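Local atomic coordinates of putative L-alanine-DL-glutamate epimerase (Burkholderia xenovorans, PDB entry 3GO2), a protein that probably acts as a magnesium-dependent racemase or epimerase of the mandelate racemase/muconate lactonizing enzyme family. Residues Gly33-Asp38 and Glu92-Asp97. Sequence-based numbering, arbitrary orientation.
Sequences GWSEFD and ENALLD
Asn93, Ala94 and Asp97, on one side of helix 82-103, meet strand residues Gly33 to Ser35 in the N-terminal alpha+beta domain that enolase-superfamily enzymes carry beside their barrel. Strand 32-37 is an outer strand of the three-stranded antiparallel sheet, and the two segment axes approach to 5.6 Å at 145°, so the helix runs roughly antiparallel to it. Asn93 comes first: its CB packs 3.6 Å from Ser35 CB, while its amide turns to partners beyond the strand segment. OD1 accepts from Val298 N, and ND2 donates both to Thr293 O and to a water that bridges to Glu36 O, 2.9 Å on each side. Ala94 follows, its CB lying 3.9 Å from Gly33 O and its backbone N 3.7 Å from Ser35 CB. Ser35 OG is hydrogen-bonded to Ala90 O, one turn back along the helix. At Ala94 O the helix meets the glycine backbone: Gly33 CA is 3.6 Å away in a CA-H...O contact. Asp97 completes the face. Its carboxylate is shared, with OD1 taking Trp375 N and OD2 salt-bridged to Lys101, which probably favours the ionised form. With CG anti to the backbone N (chi1 -167°), OD2 also accepts Trp34 N at 2.8 Å through its anti lone pair, the N-H...O angle being 159°.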
ATOM      1  N   GLY A  33       6.572  48.056  -9.150  1.00 14.94           N
ATOM      2  CA  GLY A  33       6.264  46.684  -9.532  1.00 13.99           C
ATOM      3  C   GLY A  33       4.750  46.483  -9.501  1.00 14.51           C
ATOM      4  O   GLY A  33       4.060  46.970  -8.595  1.00 14.90           O
ATOM      5  N   TRP A  34       4.259  45.743 -10.496  1.00 13.54           N
ATOM      6  CA  TRP A  34       2.843  45.474 -10.668  1.00 13.52           C
ATOM      7  C   TRP A  34       2.546  43.991 -10.748  1.00 13.64           C
ATOM      8  O   TRP A  34       3.347  43.201 -11.284  1.00 13.49           O
ATOM      9  CB  TRP A  34       2.368  46.043 -12.002  1.00 14.13           C
ATOM     10  CG  TRP A  34       2.302  47.540 -12.116  1.00 15.52           C
ATOM     11  CD1 TRP A  34       3.225  48.368 -12.709  1.00 14.21           C
ATOM     12  CD2 TRP A  34       1.234  48.377 -11.684  1.00 16.02           C
ATOM     13  NE1 TRP A  34       2.791  49.666 -12.664  1.00 16.87           N
ATOM     14  CE2 TRP A  34       1.574  49.697 -12.032  1.00 15.20           C
ATOM     15  CE3 TRP A  34       0.030  48.143 -11.020  1.00 15.65           C
ATOM     16  CZ2 TRP A  34       0.745  50.767 -11.750  1.00 17.32           C
ATOM     17  CZ3 TRP A  34      -0.794  49.214 -10.741  1.00 17.54           C
ATOM     18  CH2 TRP A  34      -0.429  50.507 -11.114  1.00 17.97           C
ATOM     19  N   SER A  35       1.394  43.621 -10.209  1.00 13.18           N
ATOM     20  CA  SER A  35       0.783  42.332 -10.551  1.00 13.31           C
ATOM     21  C   SER A  35      -0.694  42.518 -10.808  1.00 13.35           C
ATOM     22  O   SER A  35      -1.266  43.583 -10.545  1.00 12.73           O
ATOM     23  CB  SER A  35       0.994  41.321  -9.410  1.00 13.29           C
ATOM     24  OG  SER A  35       0.234  41.691  -8.269  1.00 14.18           O
ATOM     25  N   GLU A  36      -1.314  41.475 -11.332  1.00 13.98           N
ATOM     26  CA  GLU A  36      -2.759  41.448 -11.534  1.00 14.20           C
ATOM     27  C   GLU A  36      -3.270  40.260 -10.733  1.00 14.54           C
ATOM     28  O   GLU A  36      -2.579  39.264 -10.635  1.00 14.89           O
ATOM     29  CB  GLU A  36      -3.126  41.378 -13.012  1.00 15.22           C
ATOM     30  CG  GLU A  36      -4.639  41.331 -13.261  1.00 14.68           C
ATOM     31  CD  GLU A  36      -5.008  41.287 -14.735  1.00 17.35           C
ATOM     32  OE1 GLU A  36      -4.139  41.540 -15.572  1.00 15.47           O
ATOM     33  OE2 GLU A  36      -6.198  40.998 -15.041  1.00 17.09           O
ATOM     34  N   PHE A  37      -4.413  40.415 -10.081  1.00 14.50           N
ATOM     35  CA  PHE A  37      -5.079  39.318  -9.360  1.00 14.62           C
ATOM     36  C   PHE A  37      -6.594  39.364  -9.616  1.00 14.99           C
ATOM     37  O   PHE A  37      -7.091  40.249 -10.294  1.00 14.25           O
ATOM     38  CB  PHE A  37      -4.730  39.337  -7.862  1.00 14.81           C
ATOM     39  CG  PHE A  37      -5.279  40.506  -7.085  1.00 14.57           C
ATOM     40  CD1 PHE A  37      -6.466  40.398  -6.347  1.00 15.24           C
ATOM     41  CD2 PHE A  37      -4.611  41.704  -7.068  1.00 13.96           C
ATOM     42  CE1 PHE A  37      -6.939  41.468  -5.584  1.00 15.89           C
ATOM     43  CE2 PHE A  37      -5.098  42.785  -6.338  1.00 15.21           C
ATOM     44  CZ  PHE A  37      -6.274  42.670  -5.612  1.00 15.95           C
ATOM     45  N   ASP A  38      -7.325  38.391  -9.084  1.00 15.20           N
ATOM     46  CA  ASP A  38      -8.723  38.200  -9.387  1.00 16.49           C
ATOM     47  C   ASP A  38      -9.501  37.847  -8.132  1.00 16.78           C
ATOM     48  O   ASP A  38      -8.994  37.117  -7.264  1.00 16.72           O
ATOM     49  CB  ASP A  38      -8.831  37.085 -10.427  1.00 16.95           C
ATOM     50  CG  ASP A  38     -10.243  36.662 -10.690  1.00 19.51           C
ATOM     51  OD1 ASP A  38     -10.884  37.311 -11.550  1.00 22.92           O
ATOM     52  OD2 ASP A  38     -10.693  35.673 -10.053  1.00 21.25           O
ATOM     53  N   GLU A  92       3.800  38.632  -4.214  1.00 12.68           N
ATOM     54  CA  GLU A  92       4.992  38.022  -4.783  1.00 12.48           C
ATOM     55  C   GLU A  92       5.215  38.483  -6.202  1.00 11.99           C
ATOM     56  O   GLU A  92       6.330  38.821  -6.590  1.00 11.64           O
ATOM     57  CB  GLU A  92       4.899  36.490  -4.720  1.00 12.29           C
ATOM     58  CG  GLU A  92       6.085  35.813  -5.416  1.00 13.13           C
ATOM     59  CD  GLU A  92       6.215  34.365  -5.063  1.00 14.43           C
ATOM     60  OE1 GLU A  92       5.932  33.508  -5.930  1.00 13.48           O
ATOM     61  OE2 GLU A  92       6.622  34.102  -3.923  1.00 14.57           O
ATOM     62  N   ASN A  93       4.153  38.491  -6.992  1.00 12.18           N
ATOM     63  CA  ASN A  93       4.290  38.838  -8.373  1.00 11.96           C
ATOM     64  C   ASN A  93       4.640  40.316  -8.568  1.00 12.32           C
ATOM     65  O   ASN A  93       5.357  40.644  -9.490  1.00 13.18           O
ATOM     66  CB  ASN A  93       3.073  38.406  -9.170  1.00 12.38           C
ATOM     67  CG  ASN A  93       3.055  36.935  -9.406  1.00 12.54           C
ATOM     68  OD1 ASN A  93       4.117  36.287  -9.398  1.00 13.84           O
ATOM     69  ND2 ASN A  93       1.866  36.388  -9.674  1.00 13.60           N
ATOM     70  N   ALA A  94       4.199  41.185  -7.662  1.00 13.01           N
ATOM     71  CA  ALA A  94       4.572  42.603  -7.731  1.00 12.78           C
ATOM     72  C   ALA A  94       6.017  42.784  -7.282  1.00 13.10           C
ATOM     73  O   ALA A  94       6.747  43.579  -7.862  1.00 13.23           O
ATOM     74  CB  ALA A  94       3.609  43.470  -6.879  1.00 13.20           C
ATOM     75  N   LEU A  95       6.434  41.999  -6.283  1.00 12.80           N
ATOM     76  CA  LEU A  95       7.839  42.006  -5.824  1.00 12.20           C
ATOM     77  C   LEU A  95       8.760  41.574  -6.965  1.00 12.25           C
ATOM     78  O   LEU A  95       9.817  42.178  -7.190  1.00 13.12           O
ATOM     79  CB  LEU A  95       8.016  41.110  -4.604  1.00 11.84           C
ATOM     80  CG  LEU A  95       7.598  41.633  -3.239  1.00 11.99           C
ATOM     81  CD1 LEU A  95       7.533  40.532  -2.186  1.00 12.18           C
ATOM     82  CD2 LEU A  95       8.591  42.704  -2.794  1.00 12.78           C
ATOM     83  N   LEU A  96       8.380  40.529  -7.691  1.00 12.43           N
ATOM     84  CA  LEU A  96       9.237  40.055  -8.780  1.00 13.02           C
ATOM     85  C   LEU A  96       9.380  41.117  -9.862  1.00 12.71           C
ATOM     86  O   LEU A  96      10.486  41.372 -10.352  1.00 13.41           O
ATOM     87  CB  LEU A  96       8.693  38.763  -9.380  1.00 12.99           C
ATOM     88  CG  LEU A  96       8.797  37.520  -8.504  1.00 13.35           C
ATOM     89  CD1 LEU A  96       7.912  36.422  -9.118  1.00 14.94           C
ATOM     90  CD2 LEU A  96      10.270  37.052  -8.344  1.00 14.18           C
ATOM     91  N   ASP A  97       8.270  41.746 -10.233  1.00 12.97           N
ATOM     92  CA  ASP A  97       8.308  42.808 -11.235  1.00 12.74           C
ATOM     93  C   ASP A  97       9.287  43.921 -10.797  1.00 13.06           C
ATOM     94  O   ASP A  97      10.124  44.426 -11.584  1.00 13.65           O
ATOM     95  CB  ASP A  97       6.921  43.399 -11.428  1.00 12.35           C
ATOM     96  CG  ASP A  97       6.816  44.268 -12.661  1.00 14.05           C
ATOM     97  OD1 ASP A  97       7.469  43.955 -13.686  1.00 14.06           O
ATOM     98  OD2 ASP A  97       6.056  45.272 -12.606  1.00 15.30           O
TER
HETATM   99  O   HOH W   1      -0.700  37.705  -9.161  1.00 13.36           O